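Local coordinates for protein protocatechuate decarboxylase (Klebsiella pneumoniae, PDB 5O3M) that decarboxylates 3,4-dihydroxybenzoic acid (protocatechuate) as a UbiD-type enzyme dependent on prenylated flavin, and can also carboxylate catechols at the para position, at residues A[104-109]-A[115-120]; A[365-370]-A[405-410]; A[392-395]-A[399-402]; A[417-422]-A[431-436]; A[423-428]-A[438-443]. All coordinates share one frame; numbering follows the deposited sequence.

Contact 1: A[104-109]-A[115-120]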
# COMPACT_ATOMS: atom_id res chain seq x y z
N LEU A 104 -40.82 17.32 -14.57
CA LEU A 104 -42.16 17.83 -14.88
C LEU A 104 -42.09 19.12 -15.68
O LEU A 104 -42.80 19.29 -16.68
CB LEU A 104 -42.97 18.07 -13.60
CG LEU A 104 -43.49 16.93 -12.74
CD1 LEU A 104 -44.32 17.53 -11.62
CD2 LEU A 104 -44.32 15.88 -13.54
N LEU A 105 -41.22 20.05 -15.27
CA LEU A 105 -41.19 21.35 -15.92
C LEU A 105 -40.64 21.28 -17.34
O LEU A 105 -40.97 22.15 -18.17
CB LEU A 105 -40.37 22.32 -15.07
CG LEU A 105 -41.00 22.67 -13.73
CD1 LEU A 105 -39.97 23.27 -12.76
CD2 LEU A 105 -42.17 23.66 -13.95
N LEU A 106 -39.82 20.29 -17.66
CA LEU A 106 -39.29 20.11 -19.00
C LEU A 106 -40.02 19.03 -19.77
O LEU A 106 -39.69 18.78 -20.93
CB LEU A 106 -37.79 19.79 -18.93
CG LEU A 106 -36.87 20.90 -18.41
CD1 LEU A 106 -35.40 20.46 -18.34
CD2 LEU A 106 -37.00 22.15 -19.25
N GLY A 107 -40.98 18.36 -19.14
CA GLY A 107 -41.80 17.37 -19.81
C GLY A 107 -41.10 16.07 -20.17
O GLY A 107 -41.36 15.52 -21.25
N CYS A 108 -40.24 15.55 -19.29
CA CYS A 108 -39.58 14.27 -19.54
C CYS A 108 -39.49 13.48 -18.24
O CYS A 108 -39.91 13.94 -17.17
CB CYS A 108 -38.19 14.49 -20.13
SG CYS A 108 -37.08 15.30 -18.96
N GLU A 109 -38.94 12.27 -18.36
CA GLU A 109 -38.68 11.40 -17.22
C GLU A 109 -37.45 11.87 -16.45
O GLU A 109 -36.43 12.25 -17.05
CB GLU A 109 -38.45 9.97 -17.68
CG GLU A 109 -39.56 9.43 -18.55
CD GLU A 109 -40.67 8.81 -17.73
OE1 GLU A 109 -40.36 8.16 -16.71
OE2 GLU A 109 -41.85 8.99 -18.11
N LEU A 115 -30.03 13.48 -20.58
CA LEU A 115 -30.07 13.15 -22.00
C LEU A 115 -30.99 14.10 -22.75
O LEU A 115 -30.70 14.50 -23.89
CB LEU A 115 -30.49 11.70 -22.20
CG LEU A 115 -29.45 10.66 -21.75
CD1 LEU A 115 -30.00 9.24 -21.83
CD2 LEU A 115 -28.16 10.77 -22.57
N GLU A 116 -32.10 14.51 -22.13
CA GLU A 116 -33.07 15.34 -22.84
C GLU A 116 -32.56 16.76 -23.02
O GLU A 116 -32.74 17.36 -24.09
CB GLU A 116 -34.42 15.31 -22.13
CG GLU A 116 -35.10 13.94 -22.24
CD GLU A 116 -35.29 13.48 -23.68
OE1 GLU A 116 -35.78 14.30 -24.51
OE2 GLU A 116 -34.94 12.32 -23.99
N VAL A 117 -31.90 17.33 -22.00
CA VAL A 117 -31.31 18.65 -22.24
C VAL A 117 -30.12 18.54 -23.19
O VAL A 117 -29.88 19.45 -23.99
CB VAL A 117 -30.94 19.34 -20.91
CG1 VAL A 117 -30.44 20.74 -21.20
CG2 VAL A 117 -32.14 19.38 -19.96
N GLY A 118 -29.38 17.43 -23.14
CA GLY A 118 -28.36 17.19 -24.15
C GLY A 118 -28.92 17.23 -25.56
O GLY A 118 -28.27 17.73 -26.49
N LYS A 119 -30.13 16.71 -25.76
CA LYS A 119 -30.75 16.82 -27.07
C LYS A 119 -31.05 18.27 -27.42
O LYS A 119 -30.84 18.69 -28.57
CB LYS A 119 -32.02 15.97 -27.13
CG LYS A 119 -31.76 14.47 -27.15
CD LYS A 119 -33.07 13.68 -27.21
CE LYS A 119 -32.82 12.21 -26.93
NZ LYS A 119 -34.08 11.49 -26.59
N ALA A 120 -31.54 19.05 -26.46
CA ALA A 120 -31.78 20.47 -26.72
C ALA A 120 -30.47 21.21 -26.97
O ALA A 120 -30.41 22.10 -27.82
CB ALA A 120 -32.54 21.11 -25.56
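Cys108 and Glu116 mark the closest approach of the two backbones, their CA atoms 7.4 Å apart. The first segment closes helix 99-106 in a Schellman motif: Gly107 takes a positive phi, its N reaching back to Leu104 O at 3.2 Å in a weak hydrogen bond, and the chain then runs extended through Cys108 beside helix 113-122. No hydrogen bond joins the segments. Cys108 lays CB against Glu116 CG at 3.8 Å. Its SG, placed between its own backbone N and carbonyl carbon (chi1 66°), rests near both CB and CG of Glu116. The glutamate therefore offers its aliphatic part to the cysteine, while a bend at chi2 (-57°) takes the carboxylate to the side of its own helix, where OE2 forms a salt bridge with Lys119 NZ (2.9 Å), met on its syn side. Deeper in, Leu106 CD1 meets Val117 CG2 at 3.8 Å, the two side chains crossing at about a right angle. Leu260 and Ala235 also touch Leu106, and Val256 and Phe242 touch Val117, which draws helices 234-240 and 254-261 into the cluster. These are two successive helices joined by a short link that starts at the Schellman glycine, within the UbiD N-terminal family region.

Contact 2: A[365-370]-A[405-410]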
# COMPACT_ATOMS: atom_id res chain seq x y z
N ALA A 365 -19.17 8.32 -26.28
CA ALA A 365 -18.34 8.49 -27.46
C ALA A 365 -17.17 7.50 -27.46
O ALA A 365 -16.79 6.98 -28.51
CB ALA A 365 -17.85 9.94 -27.56
N ALA A 366 -16.62 7.20 -26.28
CA ALA A 366 -15.46 6.31 -26.20
C ALA A 366 -15.84 4.84 -26.10
O ALA A 366 -15.10 3.98 -26.60
CB ALA A 366 -14.58 6.68 -25.01
N ILE A 367 -16.95 4.52 -25.43
CA ILE A 367 -17.37 3.13 -25.27
C ILE A 367 -18.87 3.06 -25.53
O ILE A 367 -19.67 2.98 -24.58
CB ILE A 367 -17.04 2.58 -23.87
CG1 ILE A 367 -15.68 3.08 -23.38
CG2 ILE A 367 -17.06 1.04 -23.88
CD1 ILE A 367 -15.33 2.68 -21.92
N PRO A 368 -19.31 3.09 -26.78
CA PRO A 368 -20.75 3.20 -27.05
C PRO A 368 -21.51 1.99 -26.53
O PRO A 368 -21.06 0.85 -26.66
CB PRO A 368 -20.83 3.34 -28.57
CG PRO A 368 -19.49 2.94 -29.10
CD PRO A 368 -18.49 3.16 -28.00
N GLY A 369 -22.66 2.25 -25.90
CA GLY A 369 -23.52 1.20 -25.40
C GLY A 369 -23.18 0.68 -24.01
O GLY A 369 -23.97 -0.08 -23.45
N PHE A 370 -22.05 1.10 -23.43
CA PHE A 370 -21.60 0.58 -22.14
C PHE A 370 -22.26 1.31 -20.97
O PHE A 370 -22.82 0.68 -20.06
CB PHE A 370 -20.06 0.68 -22.06
CG PHE A 370 -19.45 0.06 -20.81
CD1 PHE A 370 -19.68 -1.28 -20.50
CD2 PHE A 370 -18.61 0.79 -20.00
CE1 PHE A 370 -19.08 -1.85 -19.37
CE2 PHE A 370 -18.01 0.23 -18.88
CZ PHE A 370 -18.25 -1.09 -18.56
N ALA A 405 -14.71 5.27 -15.32
CA ALA A 405 -14.35 6.16 -14.22
C ALA A 405 -13.28 7.17 -14.64
O ALA A 405 -13.38 8.36 -14.30
CB ALA A 405 -13.85 5.36 -13.01
N LEU A 406 -12.24 6.72 -15.35
CA LEU A 406 -11.23 7.66 -15.83
C LEU A 406 -11.84 8.69 -16.78
O LEU A 406 -11.53 9.89 -16.69
CB LEU A 406 -10.09 6.89 -16.52
CG LEU A 406 -9.31 5.88 -15.67
CD1 LEU A 406 -8.27 5.14 -16.51
CD2 LEU A 406 -8.63 6.59 -14.53
N LEU A 407 -12.68 8.25 -17.71
CA LEU A 407 -13.35 9.21 -18.60
C LEU A 407 -14.12 10.24 -17.79
O LEU A 407 -14.11 11.43 -18.12
CB LEU A 407 -14.25 8.47 -19.58
CG LEU A 407 -13.49 7.81 -20.72
CD1 LEU A 407 -14.18 6.53 -21.16
CD2 LEU A 407 -13.40 8.79 -21.89
N ALA A 408 -14.75 9.83 -16.69
CA ALA A 408 -15.49 10.78 -15.86
C ALA A 408 -14.55 11.75 -15.16
O ALA A 408 -14.77 12.97 -15.17
CB ALA A 408 -16.36 10.05 -14.85
N LEU A 409 -13.51 11.23 -14.50
CA LEU A 409 -12.60 12.12 -13.78
C LEU A 409 -11.89 13.07 -14.73
O LEU A 409 -11.59 14.20 -14.36
CB LEU A 409 -11.57 11.33 -12.97
CG LEU A 409 -12.09 10.45 -11.83
CD1 LEU A 409 -11.00 9.50 -11.35
CD2 LEU A 409 -12.60 11.31 -10.67
N ALA A 410 -11.63 12.63 -15.96
CA ALA A 410 -10.91 13.49 -16.89
C ALA A 410 -11.80 14.60 -17.45
O ALA A 410 -11.33 15.73 -17.63
CB ALA A 410 -10.31 12.67 -18.03
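Ala366, in the last turn of helix 344-366, directs its CB at the end of Leu407, and the two methyls CD1 and CD2 of the leucine each lie 3.9 Å from Ala366 CB. The small methyl thus sits at the fork of the leucine rather than against one branch. Across this pair the backbones are nearest, with the CA atoms of Ala366 and Leu407 8.4 Å apart. Ile367 is where the chain gives up helical geometry. Its CG1 lies beside the backbone N (chi1 -39°), and the extended branch beyond it brings CD1 within 4.1 Å of Leu407 CD1, the longer of the leucine's contacts here. Leu407 CD1 is thereby shared by two neighbours in sequence, one helical and one already in the turn. The turn itself is held by Phe370 N bonding to Ile367 O at 3.2 Å, and by Arg393 NH1, which bonds Pro368 O. The contact is wholly apolar, without a hydrogen bond between the segments.

Leu407 also packs on Ala410 of the second subunit, where Leu406 meets its own counterpart, so this face of helix 400-411 serves the subunit interface as well. Ala405, Ala408 and Leu409 of the same helix lie instead on strands 417-422 and 475-482. Helix 400-411 is the connecting helix of a beta-alpha-beta crossover between the parallel strands 385-390 and 417-422, and the contact sets the end of helix 344-366 beside it in the layered alpha/beta fold of the UbiD C-terminal family region.

Contact 3: A[392-395]-A[399-402]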
# COMPACT_ATOMS: atom_id res chain seq x y z
N LYS A 392 -21.89 -4.76 -18.26
CA LYS A 392 -20.90 -5.62 -18.89
C LYS A 392 -21.63 -6.61 -19.79
O LYS A 392 -22.45 -7.40 -19.31
CB LYS A 392 -20.05 -6.32 -17.83
CG LYS A 392 -19.28 -5.36 -16.93
CD LYS A 392 -18.38 -6.10 -15.93
CE LYS A 392 -17.68 -5.10 -14.99
NZ LYS A 392 -17.08 -5.80 -13.75
N ARG A 393 -21.36 -6.54 -21.09
CA ARG A 393 -22.06 -7.29 -22.12
C ARG A 393 -21.26 -8.46 -22.68
O ARG A 393 -21.83 -9.30 -23.37
CB ARG A 393 -22.44 -6.36 -23.28
CG ARG A 393 -22.95 -5.00 -22.82
CD ARG A 393 -22.65 -3.91 -23.84
NE ARG A 393 -21.26 -3.46 -23.76
CZ ARG A 393 -20.76 -2.48 -24.52
NH1 ARG A 393 -21.54 -1.87 -25.40
NH2 ARG A 393 -19.49 -2.11 -24.39
N GLN A 394 -19.96 -8.51 -22.41
CA GLN A 394 -19.04 -9.45 -23.04
C GLN A 394 -17.73 -9.42 -22.25
O GLN A 394 -17.47 -8.44 -21.54
CB GLN A 394 -18.79 -9.06 -24.50
CG GLN A 394 -17.96 -7.78 -24.56
CD GLN A 394 -18.17 -6.98 -25.82
OE1 GLN A 394 -18.17 -7.54 -26.91
NE2 GLN A 394 -18.35 -5.67 -25.68
N PRO A 395 -16.90 -10.47 -22.37
CA PRO A 395 -15.66 -10.50 -21.56
C PRO A 395 -14.82 -9.23 -21.66
O PRO A 395 -14.29 -8.78 -20.65
CB PRO A 395 -14.90 -11.73 -22.10
CG PRO A 395 -15.98 -12.62 -22.75
CD PRO A 395 -17.10 -11.69 -23.18
N GLY A 399 -12.74 -4.58 -17.12
CA GLY A 399 -11.70 -3.60 -17.27
C GLY A 399 -12.13 -2.29 -17.90
O GLY A 399 -11.39 -1.31 -17.82
N ARG A 400 -13.31 -2.25 -18.52
CA ARG A 400 -13.81 -0.98 -19.05
C ARG A 400 -14.58 -0.18 -18.02
O ARG A 400 -14.80 1.02 -18.24
CB ARG A 400 -14.69 -1.22 -20.28
CG ARG A 400 -13.90 -1.78 -21.45
CD ARG A 400 -14.68 -1.75 -22.73
NE ARG A 400 -13.82 -2.18 -23.83
CZ ARG A 400 -14.17 -3.12 -24.70
NH1 ARG A 400 -15.35 -3.71 -24.61
NH2 ARG A 400 -13.33 -3.45 -25.67
N GLN A 401 -14.99 -0.78 -16.89
CA GLN A 401 -15.66 0.02 -15.87
C GLN A 401 -14.68 1.05 -15.29
O GLN A 401 -15.05 2.21 -15.07
CB GLN A 401 -16.27 -0.87 -14.78
CG GLN A 401 -15.26 -1.55 -13.82
CD GLN A 401 -14.78 -2.92 -14.31
OE1 GLN A 401 -14.86 -3.23 -15.50
NE2 GLN A 401 -14.27 -3.74 -13.38
N GLY A 402 -13.42 0.64 -15.06
CA GLY A 402 -12.42 1.60 -14.63
C GLY A 402 -12.13 2.63 -15.70
O GLY A 402 -11.92 3.81 -15.41
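Gln401 and Arg400 bring the contact to Lys392 and Gln394, although no hydrogen bond crosses directly between the segments. At Gly399, just before the helix, the backbone N bonds Gln401 OE1 at 3.0 Å, the donor tilted 34° from the carbonyl plane, while Gly399 also makes backbone hydrogen bonds to the second subunit. Arg400 runs extended as far as NE, and its guanidinium meets Gln394 NE2 at its edge, NH1 to NE2 being 3.7 Å, with the amide turned 75° from the guanidinium plane. Asp397 is what gathers them: its OD1 forms a salt bridge with Arg400 NH1 and takes a weak bond from Gln394 NE2, and its OD2 pairs with Arg393 NE. Arg393 NH2 accordingly lies 4.4 Å from Arg400 NH1. Gln401 bends at chi2 (-90°) and sets its amide obliquely across the end of the extended Lys392, OE1 at 3.4 Å from Lys392 CE. Its NE2 bonds Asp482 and Glu398, while Lys392 NZ binds Val485 O, Thr484 OG1 and Glu398 OE1. The connection leading out of strand 385-390 is thus tied to the start of helix 400-411, close to the chain that leaves strand 475-482, with Arg454 and Arg471 of the second subunit packing on Arg400 and Gln401.

Contact 4: A[417-422]-A[431-436]. With 9JE (pentane-1,5-diol), chain H.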
# COMPACT_ATOMS: atom_id res chain seq x y z
N ASN A 417 -14.88 11.57 -6.16
CA ASN A 417 -14.95 10.11 -6.14
C ASN A 417 -15.94 9.61 -7.18
O ASN A 417 -16.90 10.29 -7.55
CB ASN A 417 -15.36 9.58 -4.76
CG ASN A 417 -14.44 10.04 -3.65
OD1 ASN A 417 -13.23 10.13 -3.83
ND2 ASN A 417 -15.02 10.35 -2.48
N ILE A 418 -15.72 8.37 -7.60
CA ILE A 418 -16.57 7.68 -8.56
C ILE A 418 -17.04 6.37 -7.93
O ILE A 418 -16.25 5.67 -7.30
CB ILE A 418 -15.80 7.39 -9.86
CG1 ILE A 418 -15.26 8.67 -10.48
CG2 ILE A 418 -16.67 6.57 -10.81
CD1 ILE A 418 -16.35 9.60 -11.04
N ILE A 419 -18.31 6.05 -8.11
CA ILE A 419 -18.84 4.75 -7.70
C ILE A 419 -19.40 4.07 -8.94
O ILE A 419 -20.22 4.65 -9.66
CB ILE A 419 -19.91 4.87 -6.60
CG1 ILE A 419 -19.33 5.62 -5.39
CG2 ILE A 419 -20.39 3.50 -6.22
CD1 ILE A 419 -20.37 5.89 -4.30
N LEU A 420 -18.92 2.86 -9.20
CA LEU A 420 -19.28 2.09 -10.38
C LEU A 420 -20.23 0.99 -9.97
O LEU A 420 -19.93 0.24 -9.03
CB LEU A 420 -18.04 1.49 -11.04
CG LEU A 420 -16.97 2.49 -11.41
CD1 LEU A 420 -15.68 1.76 -11.73
CD2 LEU A 420 -17.43 3.29 -12.61
N VAL A 421 -21.38 0.89 -10.66
CA VAL A 421 -22.36 -0.15 -10.38
C VAL A 421 -22.91 -0.72 -11.68
O VAL A 421 -22.83 -0.11 -12.75
CB VAL A 421 -23.51 0.36 -9.48
CG1 VAL A 421 -22.97 0.89 -8.16
CG2 VAL A 421 -24.36 1.42 -10.22
N ASP A 422 -23.52 -1.90 -11.56
CA ASP A 422 -24.11 -2.60 -12.70
C ASP A 422 -25.54 -2.13 -12.95
O ASP A 422 -26.11 -1.35 -12.19
CB ASP A 422 -24.07 -4.10 -12.45
CG ASP A 422 -22.66 -4.62 -12.43
OD1 ASP A 422 -22.03 -4.53 -13.50
OD2 ASP A 422 -22.19 -5.05 -11.36
N ASP A 431 -29.58 3.96 -0.68
CA ASP A 431 -29.62 2.65 -0.04
C ASP A 431 -29.04 1.58 -0.96
O ASP A 431 -28.31 0.68 -0.52
CB ASP A 431 -31.06 2.29 0.34
CG ASP A 431 -31.49 2.90 1.65
OD1 ASP A 431 -30.70 3.63 2.30
OD2 ASP A 431 -32.64 2.63 2.06
N ASP A 432 -29.36 1.66 -2.24
CA ASP A 432 -28.98 0.62 -3.17
C ASP A 432 -27.51 0.76 -3.57
O ASP A 432 -26.83 -0.24 -3.77
CB ASP A 432 -29.92 0.66 -4.37
CG ASP A 432 -30.18 -0.71 -4.99
OD1 ASP A 432 -30.34 -0.72 -6.22
OD2 ASP A 432 -30.24 -1.74 -4.27
N ILE A 433 -27.03 2.00 -3.67
CA ILE A 433 -25.59 2.25 -3.83
C ILE A 433 -24.81 1.62 -2.68
O ILE A 433 -23.86 0.87 -2.90
CB ILE A 433 -25.31 3.76 -3.92
CG1 ILE A 433 -26.02 4.40 -5.14
CG2 ILE A 433 -23.81 4.03 -3.94
CD1 ILE A 433 -26.04 5.95 -5.11
N LEU A 434 -25.19 1.92 -1.44
CA LEU A 434 -24.51 1.31 -0.31
C LEU A 434 -24.61 -0.21 -0.33
O LEU A 434 -23.70 -0.91 0.14
CB LEU A 434 -25.06 1.89 1.00
CG LEU A 434 -24.58 3.33 1.25
CD1 LEU A 434 -25.29 4.00 2.41
CD2 LEU A 434 -23.03 3.38 1.48
N TRP A 435 -25.71 -0.76 -0.86
CA TRP A 435 -25.82 -2.20 -0.99
C TRP A 435 -24.77 -2.75 -1.95
O TRP A 435 -24.19 -3.81 -1.71
CB TRP A 435 -27.23 -2.58 -1.47
CG TRP A 435 -27.39 -4.03 -1.83
CD1 TRP A 435 -27.62 -5.07 -0.97
CD2 TRP A 435 -27.29 -4.61 -3.14
NE1 TRP A 435 -27.69 -6.25 -1.67
CE2 TRP A 435 -27.48 -5.99 -3.00
CE3 TRP A 435 -27.06 -4.08 -4.42
CZ2 TRP A 435 -27.47 -6.87 -4.10
CZ3 TRP A 435 -27.04 -4.95 -5.51
CH2 TRP A 435 -27.24 -6.34 -5.33
N ALA A 436 -24.52 -2.03 -3.04
CA ALA A 436 -23.49 -2.50 -3.96
C ALA A 436 -22.11 -2.38 -3.34
O ALA A 436 -21.23 -3.21 -3.61
CB ALA A 436 -23.56 -1.74 -5.29
C02 9JE H . -24.89 -7.78 -12.11
C03 9JE H . -25.85 -7.50 -13.26
C04 9JE H . -26.94 -8.54 -13.47
C05 9JE H . -27.99 -7.86 -14.37
C06 9JE H . -29.09 -8.85 -14.74
O01 9JE H . -23.96 -8.69 -12.65
O07 9JE H . -29.06 -9.81 -13.67
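Ile419 and Val421 pack on Ile433 and Ala436, and van der Waals contact between aliphatic groups is all that joins the strand to the helix. Ile419 CD1 lies 3.9 Å from Ile433 CG2, and Ile419 CG2 approaches the same methyl at 4.1 Å. Ile433 CG2 thus rests against both CD1 and CG2 of Ile419, which approach it from the same side, the side chains crossing at about a right angle. Two residues along the strand, Val421 CG1, anti to its carbonyl carbon (chi1 -59°), touches Ala436 CB at 3.9 Å. The small alanine allows the closest backbone approach here, with 6.9 Å between the CA atoms of Val421 and Ala436.

Polar groups take no part in the contact itself. Asp422, next after Val421, has its CB 3.8 Å from C02 of the bound pentane-1,5-diol, a carbon contact, and its OD2 is bonded by Val485 N. The diol is hydrogen-bonded to Lys490 NZ. On the helix, Asp432 OD1 accepts Asp426 N and OD2 forms a salt bridge with Arg495, which also makes a cation-pi contact with Trp435. Trp435 NE1 donates to Pro311 O of the third subunit.

Ile418 and Leu420 of the strand face helix 400-411, so the sheet is covered by a helix on each side. The chemistry implies an interface maintained by shape and the exclusion of water: no hydrogen bond or ion pair crosses between the two segments, and the polar groups nearby, Asp422, Asp432 and Trp435, find their partners in other parts of the chain or in the third subunit.

Contact 5: A[423-428]-A[438-443]. With 9JE (pentane-1,5-diol), chain H.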
# COMPACT_ATOMS: atom_id res chain seq x y z
N GLU A 423 -26.15 -2.65 -14.03
CA GLU A 423 -27.44 -2.15 -14.48
C GLU A 423 -28.59 -2.58 -13.59
O GLU A 423 -29.70 -2.10 -13.80
CB GLU A 423 -27.72 -2.59 -15.92
CG GLU A 423 -28.03 -4.08 -16.07
CD GLU A 423 -26.79 -4.93 -16.33
OE1 GLU A 423 -25.66 -4.50 -16.02
OE2 GLU A 423 -26.96 -6.05 -16.85
N ASP A 424 -28.37 -3.44 -12.59
CA ASP A 424 -29.43 -3.84 -11.66
C ASP A 424 -29.36 -3.08 -10.34
O ASP A 424 -29.98 -3.49 -9.35
CB ASP A 424 -29.39 -5.35 -11.40
CG ASP A 424 -28.07 -5.81 -10.80
OD1 ASP A 424 -27.12 -5.00 -10.75
OD2 ASP A 424 -27.97 -6.98 -10.35
N VAL A 425 -28.61 -1.98 -10.29
CA VAL A 425 -28.52 -1.14 -9.09
C VAL A 425 -29.12 0.21 -9.43
O VAL A 425 -28.77 0.81 -10.45
CB VAL A 425 -27.06 -0.97 -8.61
CG1 VAL A 425 -27.04 -0.12 -7.33
CG2 VAL A 425 -26.35 -2.33 -8.40
N ASP A 426 -30.00 0.70 -8.57
CA ASP A 426 -30.67 1.97 -8.81
C ASP A 426 -29.76 3.11 -8.36
O ASP A 426 -29.61 3.36 -7.15
CB ASP A 426 -32.02 2.01 -8.09
CG ASP A 426 -32.78 3.33 -8.32
OD1 ASP A 426 -33.95 3.43 -7.89
OD2 ASP A 426 -32.22 4.25 -8.96
N ILE A 427 -29.12 3.80 -9.31
CA ILE A 427 -28.11 4.77 -8.91
C ILE A 427 -28.71 5.99 -8.21
O ILE A 427 -27.98 6.72 -7.55
CB ILE A 427 -27.28 5.26 -10.11
CG1 ILE A 427 -28.19 5.94 -11.14
CG2 ILE A 427 -26.42 4.11 -10.68
CD1 ILE A 427 -27.43 6.42 -12.36
N PHE A 428 -30.01 6.22 -8.34
CA PHE A 428 -30.69 7.32 -7.65
C PHE A 428 -31.16 6.94 -6.25
O PHE A 428 -31.79 7.77 -5.58
CB PHE A 428 -31.88 7.81 -8.47
CG PHE A 428 -31.49 8.25 -9.84
CD1 PHE A 428 -30.86 9.47 -10.03
CD2 PHE A 428 -31.71 7.42 -10.94
CE1 PHE A 428 -30.46 9.88 -11.30
CE2 PHE A 428 -31.32 7.81 -12.21
CZ PHE A 428 -30.69 9.04 -12.39
N THR A 438 -21.59 -2.99 -0.35
CA THR A 438 -21.54 -3.97 0.73
C THR A 438 -21.36 -5.40 0.24
O THR A 438 -20.59 -6.18 0.83
CB THR A 438 -22.83 -3.84 1.56
OG1 THR A 438 -22.93 -2.50 2.05
CG2 THR A 438 -22.87 -4.86 2.72
N THR A 439 -22.04 -5.78 -0.85
CA THR A 439 -22.03 -7.17 -1.31
C THR A 439 -21.25 -7.36 -2.61
O THR A 439 -21.06 -8.51 -3.02
CB THR A 439 -23.47 -7.68 -1.50
OG1 THR A 439 -24.10 -6.99 -2.58
CG2 THR A 439 -24.32 -7.48 -0.23
N ARG A 440 -20.79 -6.29 -3.24
CA ARG A 440 -20.10 -6.31 -4.54
C ARG A 440 -18.83 -5.46 -4.48
O ARG A 440 -18.51 -4.66 -5.37
CB ARG A 440 -21.03 -5.82 -5.65
CG ARG A 440 -22.22 -6.75 -5.88
CD ARG A 440 -23.20 -6.17 -6.87
NE ARG A 440 -24.27 -7.09 -7.24
CZ ARG A 440 -25.15 -6.83 -8.19
NH1 ARG A 440 -25.06 -5.67 -8.85
NH2 ARG A 440 -26.09 -7.70 -8.49
N MET A 441 -18.06 -5.65 -3.42
CA MET A 441 -16.87 -4.84 -3.19
C MET A 441 -16.03 -5.54 -2.14
O MET A 441 -16.57 -5.97 -1.11
CB MET A 441 -17.28 -3.41 -2.74
CG MET A 441 -16.14 -2.40 -2.60
SD MET A 441 -15.46 -2.34 -0.91
CE MET A 441 -16.56 -1.15 -0.15
N GLN A 442 -14.73 -5.68 -2.40
CA GLN A 442 -13.75 -6.08 -1.39
C GLN A 442 -12.74 -4.96 -1.25
O GLN A 442 -12.12 -4.55 -2.24
CB GLN A 442 -13.08 -7.41 -1.75
CG GLN A 442 -14.01 -8.60 -1.55
CD GLN A 442 -14.23 -8.91 -0.07
OE1 GLN A 442 -13.35 -8.64 0.75
NE2 GLN A 442 -15.40 -9.49 0.27
N GLY A 443 -12.60 -4.43 -0.02
CA GLY A 443 -11.89 -3.17 0.17
C GLY A 443 -10.46 -3.17 -0.36
O GLY A 443 -9.98 -2.14 -0.85
C02 9JE H . -24.89 -7.78 -12.11
C03 9JE H . -25.85 -7.50 -13.26
C04 9JE H . -26.94 -8.54 -13.47
C05 9JE H . -27.99 -7.86 -14.37
C06 9JE H . -29.09 -8.85 -14.74
O01 9JE H . -23.96 -8.69 -12.65
O07 9JE H . -29.06 -9.81 -13.67
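Arg440 reaches from the end of helix 430-439 to Asp424. From CB, which points toward the opposite segment, CG is set anti to the carbonyl carbon and the chain stays extended as far as NE; Val485 touches the side chain, and the ring of Trp435 lies beside NE and CZ. NE donates to Tyr313 OH of the third subunit. Beyond CZ, the two terminal nitrogens grip the carboxylate end-on, one oxygen each: NH1 to Asp424 OD1 at 2.9 Å and NH2 to Asp424 OD2 at 2.7 Å. Both bonds are almost straight (172° and 173°) and use the syn sides of the oxygens. With the planes of the two groups only 23° apart, this bidentate salt bridge fixes the rotation of both. NH1 is also grazed by Val425 CG2 at 3.6 Å, the valine sliding past the arginine in the opposite direction, and has a long, weak ion pair with Asp422 OD2. NH2 lies 3.8 Å from C02 of the bound pentane-1,5-diol and makes a weak hydrogen bond to Phe493 O. The diol's C04 is 3.6 Å from Asp424 OD2, and its C05 is 3.2 Å from Glu423 OE2, so the salt bridge forms part of the pocket wall.

Farther along the loop, Asp426 OD2 accepts Phe428 N at 3.0 Å in an Asx turn. The loop links strand 417-422 to helix 430-439, and Arg440 clamps its beginning to the far end of that helix, while Ile427 packs against strands 371-376 and 385-390.

Contacts 2 to 5 share the UbiD C-terminal family region, whereas contact 1 lies in the N-terminal one, its centre 22 Å or more from theirs. Contacts 2 and 3 both use helix 400-411 and reach the second subunit; contacts 4 and 5 share helix 430-439, touch the diol and reach the third. Contact 4 is entirely buried and aliphatic, and contact 2, also apolar, has one exposed residue. Contacts 1 and 3 are only partly buried, and contact 1 adds the aliphatic stem of a charged residue. Charge dominates contacts 3 and 5: in contact 3 it works through residues outside the pair, in contact 5 directly, through a salt bridge beside the diol.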